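Long-range contacts in glycoside Hydrolase (Bacteroides uniformis, PDB 5T9X), which probably cleaves agarose-type galactans, as a family 16 glycoside hydrolase of a human gut symbiont: residues A[51-56]-A[335-340]; A[57-62]-A[265-270]; A[163-168]-A[251-256]. One frame throughout, in Å; residues are numbered along the deposited sequence.

Overall arrangement
All three contacts involve one antiparallel sheet, the outer layer of a beta-sandwich, and their centres are each about 10 Å from the other two. Interaction 3 lies wholly in it, joining strands 162-169 and 252-260. Strand 329-341 of interaction 1 borders 162-169 on one side, and strand 263-268 of interaction 2 borders 252-260 on the other. Loop 51-62 runs across the face of all four, its first half held by Arg335 and its second half reaching 265-270. Along the chain the contacts are nested, 3 inside 2 inside 1, and interaction 1 ties the N-terminal loop to the C-terminal strand. Salt-bridged Arg335 and Glu165 link interactions 1 and 3; Asp269 and His252 link 2 and 3.

Interaction 1. Residues A[51-56]-A[335-340]; sequences EWDKFP and RIYKPV. With NA (sodium ion), chain D.
Trp52 and Arg335 both hold CG between the backbone N and the carbonyl carbon (chi1 60° and 70°), and the arginine chain then runs extended to NE, so that its methylenes cross one face of the indole and its guanidinium passes beyond the ring to the loop carbonyls. Arg335 CD lies 3.8 Å from the centroid of the five-membered ring of Trp52, a CH-pi contact, and Arg335 CB sits over the middle of the indole. Arg335 NH1 and NH2 converge on Phe55 O at 3.0 and 3.2 Å; the oxygen lies near the guanidinium plane, whereas NH2 stands well above the carbonyl plane. Arg335 NH2 also makes a weak bond of 3.4 Å to Pro56 O and a salt bridge to Glu165. The N-terminal loop is thereby pinned to strand 329-341, in the outer sheet of a family 16 beta-jelly roll. At the indole edge a water lies in the ring plane, accepting from Trp52 NE1 (2.8 Å), donating to Asp53 OD1 (3.0 Å) and bonding Tyr337 OH (2.6 Å). Asp53 OD2 takes the backbone N-H groups of Glu49 and Tyr50. Both carboxylate oxygens of Glu51 bind the sodium ion, with Asp75, Asn77, Gly118 and Asp332.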
loop_
_atom_site.group_PDB
_atom_site.type_symbol
_atom_site.label_atom_id
_atom_site.label_comp_id
_atom_site.label_asym_id
_atom_site.label_seq_id
_atom_site.Cartn_x
_atom_site.Cartn_y
_atom_site.Cartn_z
ATOM N N GLU A 51 -7.621 -19.573 -4.424
ATOM C CA GLU A 51 -6.426 -19.621 -3.536
ATOM C C GLU A 51 -6.766 -19.222 -2.112
ATOM O O GLU A 51 -6.440 -19.924 -1.142
ATOM C CB GLU A 51 -5.369 -18.598 -4.013
ATOM C CG GLU A 51 -4.417 -19.057 -5.102
ATOM C CD GLU A 51 -3.313 -18.041 -5.412
ATOM O OE1 GLU A 51 -3.472 -16.832 -5.136
ATOM O OE2 GLU A 51 -2.257 -18.423 -5.980
ATOM N N TRP A 52 -7.427 -18.061 -2.016
ATOM C CA TRP A 52 -7.707 -17.404 -0.735
ATOM C C TRP A 52 -8.824 -17.958 0.151
ATOM O O TRP A 52 -8.977 -17.506 1.293
ATOM C CB TRP A 52 -7.959 -15.911 -0.954
ATOM C CG TRP A 52 -9.090 -15.559 -1.846
ATOM C CD1 TRP A 52 -10.394 -15.812 -1.657
ATOM C CD2 TRP A 52 -8.990 -14.817 -3.049
ATOM N NE1 TRP A 52 -11.126 -15.285 -2.688
ATOM C CE2 TRP A 52 -10.275 -14.676 -3.561
ATOM C CE3 TRP A 52 -7.926 -14.273 -3.752
ATOM C CZ2 TRP A 52 -10.534 -14.017 -4.740
ATOM C CZ3 TRP A 52 -8.187 -13.613 -4.939
ATOM C CH2 TRP A 52 -9.481 -13.493 -5.417
ATOM N N ASP A 53 -9.607 -18.900 -0.358
ATOM C CA ASP A 53 -10.734 -19.415 0.400
ATOM C C ASP A 53 -10.301 -20.246 1.611
ATOM O O ASP A 53 -11.076 -20.415 2.532
ATOM C CB ASP A 53 -11.700 -20.187 -0.513
ATOM C CG ASP A 53 -12.595 -19.262 -1.353
ATOM O OD1 ASP A 53 -12.889 -18.120 -0.911
ATOM O OD2 ASP A 53 -13.030 -19.694 -2.452
ATOM N N LYS A 54 -9.060 -20.699 1.667
ATOM C CA LYS A 54 -8.558 -21.202 2.942
ATOM C C LYS A 54 -8.622 -20.213 4.101
ATOM O O LYS A 54 -8.515 -20.632 5.263
ATOM C CB LYS A 54 -7.148 -21.757 2.837
ATOM C CG LYS A 54 -6.056 -20.805 2.396
ATOM C CD LYS A 54 -4.676 -21.368 2.783
ATOM C CE LYS A 54 -3.646 -21.216 1.673
ATOM N NZ LYS A 54 -2.414 -22.013 1.973
ATOM N N PHE A 55 -8.763 -18.922 3.804
ATOM C CA PHE A 55 -8.873 -17.888 4.833
ATOM C C PHE A 55 -10.240 -17.243 4.789
ATOM O O PHE A 55 -10.617 -16.695 3.773
ATOM C CB PHE A 55 -7.865 -16.782 4.595
ATOM C CG PHE A 55 -6.416 -17.212 4.556
ATOM C CD1 PHE A 55 -5.769 -17.612 5.696
ATOM C CD2 PHE A 55 -5.677 -17.088 3.386
ATOM C CE1 PHE A 55 -4.415 -17.923 5.661
ATOM C CE2 PHE A 55 -4.334 -17.421 3.345
ATOM C CZ PHE A 55 -3.693 -17.823 4.489
ATOM N N PRO A 56 -10.982 -17.259 5.894
ATOM C CA PRO A 56 -12.272 -16.552 5.856
ATOM C C PRO A 56 -12.121 -15.041 5.972
ATOM O O PRO A 56 -11.075 -14.532 6.374
ATOM C CB PRO A 56 -12.986 -17.071 7.090
ATOM C CG PRO A 56 -11.873 -17.293 8.071
ATOM C CD PRO A 56 -10.653 -17.716 7.258
ATOM N N ARG A 335 -8.008 -9.312 -2.600
ATOM C CA ARG A 335 -9.425 -9.645 -2.647
ATOM C C ARG A 335 -10.260 -8.571 -1.993
ATOM O O ARG A 335 -9.807 -7.934 -1.064
ATOM C CB ARG A 335 -9.659 -11.005 -1.993
ATOM C CG ARG A 335 -9.476 -11.063 -0.498
ATOM C CD ARG A 335 -9.679 -12.481 -0.028
ATOM N NE ARG A 335 -9.444 -12.628 1.404
ATOM C CZ ARG A 335 -9.893 -13.628 2.164
ATOM N NH1 ARG A 335 -10.682 -14.577 1.659
ATOM N NH2 ARG A 335 -9.566 -13.681 3.463
ATOM N N ILE A 336 -11.492 -8.412 -2.480
ATOM C CA ILE A 336 -12.378 -7.293 -2.163
ATOM C C ILE A 336 -13.786 -7.836 -2.019
ATOM O O ILE A 336 -14.270 -8.514 -2.925
ATOM C CB ILE A 336 -12.377 -6.282 -3.317
ATOM C CG1 ILE A 336 -10.950 -5.878 -3.678
ATOM C CG2 ILE A 336 -13.167 -5.037 -2.976
ATOM C CD1 ILE A 336 -10.890 -4.872 -4.794
ATOM N N TYR A 337 -14.444 -7.545 -0.893
ATOM C CA TYR A 337 -15.804 -7.995 -0.615
ATOM C C TYR A 337 -16.637 -6.812 -0.169
ATOM O O TYR A 337 -16.143 -5.917 0.541
ATOM C CB TYR A 337 -15.873 -9.050 0.512
ATOM C CG TYR A 337 -15.101 -10.338 0.275
ATOM C CD1 TYR A 337 -15.731 -11.497 -0.224
ATOM C CD2 TYR A 337 -13.733 -10.414 0.563
ATOM C CE1 TYR A 337 -15.018 -12.681 -0.436
ATOM C CE2 TYR A 337 -13.026 -11.577 0.347
ATOM C CZ TYR A 337 -13.673 -12.697 -0.147
ATOM O OH TYR A 337 -12.952 -13.822 -0.350
ATOM N N LYS A 338 -17.909 -6.828 -0.566
ATOM C CA LYS A 338 -18.900 -5.896 -0.068
ATOM C C LYS A 338 -20.035 -6.688 0.536
ATOM O O LYS A 338 -20.356 -7.776 0.062
ATOM C CB LYS A 338 -19.456 -5.037 -1.188
ATOM C CG LYS A 338 -18.419 -4.222 -1.947
ATOM C CD LYS A 338 -19.153 -3.335 -2.954
ATOM C CE LYS A 338 -19.021 -1.850 -2.660
ATOM N NZ LYS A 338 -19.456 -1.299 -1.361
ATOM N N PRO A 339 -20.660 -6.141 1.576
ATOM C CA PRO A 339 -21.864 -6.730 2.138
ATOM C C PRO A 339 -23.101 -6.588 1.234
ATOM O O PRO A 339 -23.317 -5.544 0.661
ATOM C CB PRO A 339 -22.050 -5.968 3.449
ATOM C CG PRO A 339 -21.289 -4.720 3.326
ATOM C CD PRO A 339 -20.353 -4.833 2.161
ATOM N N VAL A 340 -23.861 -7.661 1.079
ATOM C CA VAL A 340 -25.136 -7.674 0.336
ATOM C C VAL A 340 -26.161 -8.498 1.115
ATOM O O VAL A 340 -25.788 -9.269 2.028
ATOM C CB VAL A 340 -24.983 -8.256 -1.084
ATOM C CG1 VAL A 340 -24.075 -7.368 -1.927
ATOM C CG2 VAL A 340 -24.435 -9.672 -1.060
HETATM NA NA NA D . -1.515 -15.756 -6.581
HETATM O O HOH W 1 -13.882 -15.538 -2.064
#

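Interaction 2. Residues A[57-62]-A[265-270]; sequences VPVSAG and EYYVDG
The beta-hairpin of strands 263-268 and 271-277, in the outer sheet of the jelly roll, meets the N-terminal loop where Pro58 and Val59 lean on Tyr267 and on the turn at Gly270. Asp269 and Gly270 both have positive phi in this tight two-residue turn, close to type I', and positive phi favours the glycine. Pro58 bridges turn and strand: its CB touches Gly270 O at 3.4 Å, and its CG lies 3.7 Å from CD1 of Tyr267, the proline ring and the phenol crossing obliquely. Val59 meets the far end of the same phenol at about a right angle. Val59 CG1 lies between the backbone N and the carbonyl carbon (chi1 54°), which turns CG2 to 3.4 Å from Tyr267 OH, while Val59 CB comes to 3.3 Å from that oxygen. Carbons of both residues thus meet the phenol and two oxygens by van der Waals contact, while the hydroxyl bonds within its own strand. Tyr163 and Glu165 of strand 162-169 also touch Pro58, and Trp67 NE1 donates to Val59 O. Farther along the loop, Ser60 OG accepts from Gly62 N at 3.0 Å, an ST turn. Glu265 and Tyr267, two residues apart, lie on the same face of the strand. Glu265 OE2 forms a salt bridge with Arg275; its OE1 accepts from Tyr267 OH at 2.7 Å, on the anti side and 33° out of the carboxylate plane.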
loop_
_atom_site.group_PDB
_atom_site.type_symbol
_atom_site.label_atom_id
_atom_site.label_comp_id
_atom_site.label_asym_id
_atom_site.label_seq_id
_atom_site.Cartn_x
_atom_site.Cartn_y
_atom_site.Cartn_z
ATOM N N VAL A 57 -13.191 -14.346 5.600
ATOM C CA VAL A 57 -13.304 -12.926 5.779
ATOM C C VAL A 57 -13.374 -12.737 7.299
ATOM O O VAL A 57 -14.201 -13.340 7.952
ATOM C CB VAL A 57 -14.509 -12.344 5.042
ATOM C CG1 VAL A 57 -14.581 -10.843 5.265
ATOM C CG2 VAL A 57 -14.387 -12.610 3.545
ATOM N N PRO A 58 -12.461 -11.941 7.871
ATOM C CA PRO A 58 -12.301 -12.008 9.325
ATOM C C PRO A 58 -13.340 -11.237 10.132
ATOM O O PRO A 58 -13.189 -11.127 11.314
ATOM C CB PRO A 58 -10.905 -11.418 9.541
ATOM C CG PRO A 58 -10.668 -10.516 8.360
ATOM C CD PRO A 58 -11.482 -11.037 7.227
ATOM N N VAL A 59 -14.387 -10.721 9.506
ATOM C CA VAL A 59 -15.412 -9.957 10.203
ATOM C C VAL A 59 -16.766 -10.240 9.560
ATOM O O VAL A 59 -16.832 -10.541 8.370
ATOM C CB VAL A 59 -15.074 -8.444 10.179
ATOM C CG1 VAL A 59 -14.831 -7.942 8.754
ATOM C CG2 VAL A 59 -16.138 -7.615 10.904
ATOM N N SER A 60 -17.825 -10.157 10.356
ATOM C CA SER A 60 -19.179 -10.387 9.873
ATOM C C SER A 60 -19.651 -9.275 8.946
ATOM O O SER A 60 -19.343 -8.097 9.145
ATOM C CB SER A 60 -20.172 -10.511 11.035
ATOM O OG SER A 60 -21.500 -10.493 10.526
ATOM N N ALA A 61 -20.454 -9.658 7.964
ATOM C CA ALA A 61 -20.983 -8.722 6.997
ATOM C C ALA A 61 -22.158 -7.916 7.568
ATOM O O ALA A 61 -22.624 -6.944 6.947
ATOM C CB ALA A 61 -21.398 -9.451 5.724
ATOM N N GLY A 62 -22.632 -8.305 8.746
ATOM C CA GLY A 62 -23.730 -7.623 9.368
ATOM C C GLY A 62 -24.941 -8.523 9.400
ATOM O O GLY A 62 -25.020 -9.573 8.711
ATOM N N GLU A 265 -11.405 -0.553 10.302
ATOM C CA GLU A 265 -10.877 -1.645 11.151
ATOM C C GLU A 265 -9.798 -2.320 10.335
ATOM O O GLU A 265 -10.040 -2.636 9.163
ATOM C CB GLU A 265 -11.965 -2.651 11.542
ATOM C CG GLU A 265 -12.887 -2.164 12.665
ATOM C CD GLU A 265 -14.086 -3.094 12.990
ATOM O OE1 GLU A 265 -14.226 -4.177 12.368
ATOM O OE2 GLU A 265 -14.906 -2.739 13.885
ATOM N N TYR A 266 -8.608 -2.493 10.923
ATOM C CA TYR A 266 -7.481 -3.138 10.237
ATOM C C TYR A 266 -7.295 -4.567 10.757
ATOM O O TYR A 266 -7.364 -4.815 11.991
ATOM C CB TYR A 266 -6.169 -2.329 10.372
ATOM C CG TYR A 266 -6.203 -0.947 9.754
ATOM C CD1 TYR A 266 -5.711 -0.715 8.479
ATOM C CD2 TYR A 266 -6.717 0.152 10.469
ATOM C CE1 TYR A 266 -5.707 0.579 7.936
ATOM C CE2 TYR A 266 -6.741 1.436 9.923
ATOM C CZ TYR A 266 -6.238 1.649 8.660
ATOM O OH TYR A 266 -6.263 2.929 8.124
ATOM N N TYR A 267 -7.031 -5.484 9.817
ATOM C CA TYR A 267 -6.880 -6.908 10.120
ATOM C C TYR A 267 -5.535 -7.420 9.630
ATOM O O TYR A 267 -5.189 -7.262 8.481
ATOM C CB TYR A 267 -8.022 -7.721 9.508
ATOM C CG TYR A 267 -9.359 -7.422 10.142
ATOM C CD1 TYR A 267 -9.862 -8.233 11.153
ATOM C CD2 TYR A 267 -10.122 -6.322 9.731
ATOM C CE1 TYR A 267 -11.107 -7.973 11.741
ATOM C CE2 TYR A 267 -11.351 -6.038 10.314
ATOM C CZ TYR A 267 -11.834 -6.869 11.333
ATOM O OH TYR A 267 -13.041 -6.605 11.943
ATOM N N VAL A 268 -4.763 -8.024 10.519
ATOM C CA VAL A 268 -3.473 -8.619 10.153
ATOM C C VAL A 268 -3.576 -10.106 10.461
ATOM O O VAL A 268 -3.908 -10.503 11.599
ATOM C CB VAL A 268 -2.313 -7.977 10.905
ATOM C CG1 VAL A 268 -1.008 -8.696 10.612
ATOM C CG2 VAL A 268 -2.203 -6.518 10.507
ATOM N N ASP A 269 -3.356 -10.908 9.417
ATOM C CA ASP A 269 -3.530 -12.356 9.463
ATOM C C ASP A 269 -4.840 -12.743 10.160
ATOM O O ASP A 269 -4.842 -13.569 11.043
ATOM C CB ASP A 269 -2.299 -13.020 10.097
ATOM C CG ASP A 269 -1.006 -12.841 9.247
ATOM O OD1 ASP A 269 -1.031 -12.890 7.971
ATOM O OD2 ASP A 269 0.081 -12.672 9.870
ATOM N N GLY A 270 -5.947 -12.113 9.760
ATOM C CA GLY A 270 -7.281 -12.449 10.246
ATOM C C GLY A 270 -7.669 -11.919 11.626
ATOM O O GLY A 270 -8.778 -12.161 12.083
#

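Interaction 3. Residues A[163-168]-A[251-256]; sequences YVEAYA and FHRVGV
Strands 163-168 and 252-256 pair antiparallel at the middle of the outer sheet of the jelly roll, their axes at 160°. Val164 with Val256, Ala166 with Val254 and Ala168 with His252 are hydrogen-bonded pairs, each joined by two N-H...O bonds of 2.9 to 3.0 Å. The valines, Ala166 and Ala168 face inward, the valines and Ala168 touching strand 188-195 of the opposing sheet. On the outward face, Glu165 lies opposite Gly255 in a non-hydrogen-bonded pair with CA atoms 3.8 Å apart; a CB on the glycine would collide with Val164 O. The Glu165 side chain slants across that of Arg253, with Glu165 OE1 3.5 Å from Arg253 CD, but the two charged groups stop short of a salt bridge, their planes nearly perpendicular. Tyr167 swings CG away from its own N (chi1 -166°), bringing its ring over to the partner strand, with Arg253 N at one edge. Over one face sits Phe251 CB, a CH-pi contact 3.8 Å from the Tyr167 ring centroid. Farther out, Trp333 stacks on Tyr167, and the Glu165 carboxylate pairs with Arg335 of strand 329-341. Glu165 OE2 accepts from Tyr163 OH in a doubtfully short bond. With an alanine at Glu165, the Arg335 guanidinium and the Tyr163 hydroxyl would probably both lose their partner. In the hairpin turn, Asp269 OD2 bonds His252 ND1 and Asp269 OD1 accepts from Arg253 N.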
loop_
_atom_site.group_PDB
_atom_site.type_symbol
_atom_site.label_atom_id
_atom_site.label_comp_id
_atom_site.label_asym_id
_atom_site.label_seq_id
_atom_site.Cartn_x
_atom_site.Cartn_y
_atom_site.Cartn_z
ATOM N N TYR A 163 -14.359 -4.534 2.179
ATOM C CA TYR A 163 -13.218 -5.162 2.836
ATOM C C TYR A 163 -12.205 -5.416 1.773
ATOM O O TYR A 163 -12.531 -6.053 0.790
ATOM C CB TYR A 163 -13.611 -6.456 3.522
ATOM C CG TYR A 163 -12.451 -7.103 4.215
ATOM C CD1 TYR A 163 -11.855 -6.498 5.319
ATOM C CD2 TYR A 163 -11.928 -8.315 3.776
ATOM C CE1 TYR A 163 -10.767 -7.073 5.962
ATOM C CE2 TYR A 163 -10.835 -8.895 4.421
ATOM C CZ TYR A 163 -10.266 -8.261 5.504
ATOM O OH TYR A 163 -9.200 -8.821 6.154
ATOM N N VAL A 164 -11.000 -4.863 1.932
ATOM C CA VAL A 164 -9.914 -5.041 0.933
ATOM C C VAL A 164 -8.747 -5.670 1.663
ATOM O O VAL A 164 -8.334 -5.146 2.708
ATOM C CB VAL A 164 -9.464 -3.706 0.330
ATOM C CG1 VAL A 164 -8.369 -3.918 -0.719
ATOM C CG2 VAL A 164 -10.650 -2.935 -0.255
ATOM N N GLU A 165 -8.244 -6.801 1.157
ATOM C CA GLU A 165 -7.194 -7.576 1.843
ATOM C C GLU A 165 -6.147 -7.956 0.835
ATOM O O GLU A 165 -6.499 -8.488 -0.195
ATOM C CB GLU A 165 -7.773 -8.835 2.520
ATOM C CG GLU A 165 -6.902 -9.478 3.601
ATOM C CD GLU A 165 -7.538 -10.726 4.250
ATOM O OE1 GLU A 165 -7.656 -11.742 3.528
ATOM O OE2 GLU A 165 -7.887 -10.747 5.464
ATOM N N ALA A 166 -4.871 -7.681 1.119
ATOM C CA ALA A 166 -3.786 -8.210 0.305
ATOM C C ALA A 166 -3.028 -9.280 1.069
ATOM O O ALA A 166 -3.007 -9.280 2.284
ATOM C CB ALA A 166 -2.848 -7.112 -0.139
ATOM N N TYR A 167 -2.474 -10.221 0.310
ATOM C CA TYR A 167 -1.566 -11.252 0.800
ATOM C C TYR A 167 -0.237 -10.947 0.111
ATOM O O TYR A 167 -0.113 -11.059 -1.135
ATOM C CB TYR A 167 -2.074 -12.644 0.398
ATOM C CG TYR A 167 -1.431 -13.820 1.098
ATOM C CD1 TYR A 167 -1.294 -13.829 2.476
ATOM C CD2 TYR A 167 -1.043 -14.964 0.392
ATOM C CE1 TYR A 167 -0.756 -14.914 3.140
ATOM C CE2 TYR A 167 -0.487 -16.062 1.049
ATOM C CZ TYR A 167 -0.359 -16.030 2.433
ATOM O OH TYR A 167 0.182 -17.065 3.163
ATOM N N ALA A 168 0.730 -10.510 0.913
ATOM C CA ALA A 168 1.898 -9.845 0.377
ATOM C C ALA A 168 3.139 -10.126 1.181
ATOM O O ALA A 168 3.094 -10.350 2.408
ATOM C CB ALA A 168 1.645 -8.363 0.372
ATOM N N PHE A 251 4.783 -14.156 3.455
ATOM C CA PHE A 251 3.493 -13.613 3.042
ATOM C C PHE A 251 2.598 -13.419 4.264
ATOM O O PHE A 251 2.590 -14.242 5.175
ATOM C CB PHE A 251 2.819 -14.490 1.977
ATOM C CG PHE A 251 3.483 -14.401 0.635
ATOM C CD1 PHE A 251 3.081 -13.438 -0.294
ATOM C CD2 PHE A 251 4.566 -15.229 0.322
ATOM C CE1 PHE A 251 3.710 -13.323 -1.535
ATOM C CE2 PHE A 251 5.221 -15.120 -0.905
ATOM C CZ PHE A 251 4.779 -14.169 -1.848
ATOM N N HIS A 252 1.919 -12.269 4.315
ATOM C CA HIS A 252 0.939 -11.972 5.378
ATOM C C HIS A 252 -0.290 -11.337 4.755
ATOM O O HIS A 252 -0.183 -10.627 3.751
ATOM C CB HIS A 252 1.532 -11.043 6.439
ATOM C CG HIS A 252 2.576 -11.688 7.269
ATOM N ND1 HIS A 252 2.283 -12.389 8.420
ATOM C CD2 HIS A 252 3.920 -11.757 7.115
ATOM C CE1 HIS A 252 3.399 -12.854 8.952
ATOM N NE2 HIS A 252 4.407 -12.483 8.179
ATOM N N ARG A 253 -1.444 -11.633 5.340
ATOM C CA ARG A 253 -2.666 -10.941 5.031
ATOM C C ARG A 253 -2.736 -9.641 5.838
ATOM O O ARG A 253 -2.620 -9.659 7.055
ATOM C CB ARG A 253 -3.869 -11.788 5.407
ATOM C CG ARG A 253 -4.173 -12.985 4.510
ATOM C CD ARG A 253 -5.292 -13.775 5.180
ATOM N NE ARG A 253 -4.756 -14.508 6.315
ATOM C CZ ARG A 253 -5.427 -14.925 7.383
ATOM N NH1 ARG A 253 -6.709 -14.669 7.553
ATOM N NH2 ARG A 253 -4.769 -15.612 8.308
ATOM N N VAL A 254 -2.929 -8.522 5.154
ATOM C CA VAL A 254 -3.322 -7.271 5.778
ATOM C C VAL A 254 -4.518 -6.715 5.022
ATOM O O VAL A 254 -4.466 -6.552 3.807
ATOM C CB VAL A 254 -2.217 -6.211 5.710
ATOM C CG1 VAL A 254 -2.584 -5.020 6.610
ATOM C CG2 VAL A 254 -0.878 -6.830 6.075
ATOM N N GLY A 255 -5.592 -6.416 5.741
ATOM C CA GLY A 255 -6.777 -5.806 5.145
ATOM C C GLY A 255 -7.413 -4.722 5.999
ATOM O O GLY A 255 -7.080 -4.558 7.187
ATOM N N VAL A 256 -8.344 -3.993 5.377
ATOM C CA VAL A 256 -9.123 -3.000 6.069
ATOM C C VAL A 256 -10.598 -3.183 5.741
ATOM O O VAL A 256 -10.970 -3.443 4.592
ATOM C CB VAL A 256 -8.635 -1.540 5.786
ATOM C CG1 VAL A 256 -8.833 -1.137 4.339
ATOM C CG2 VAL A 256 -9.346 -0.564 6.685
#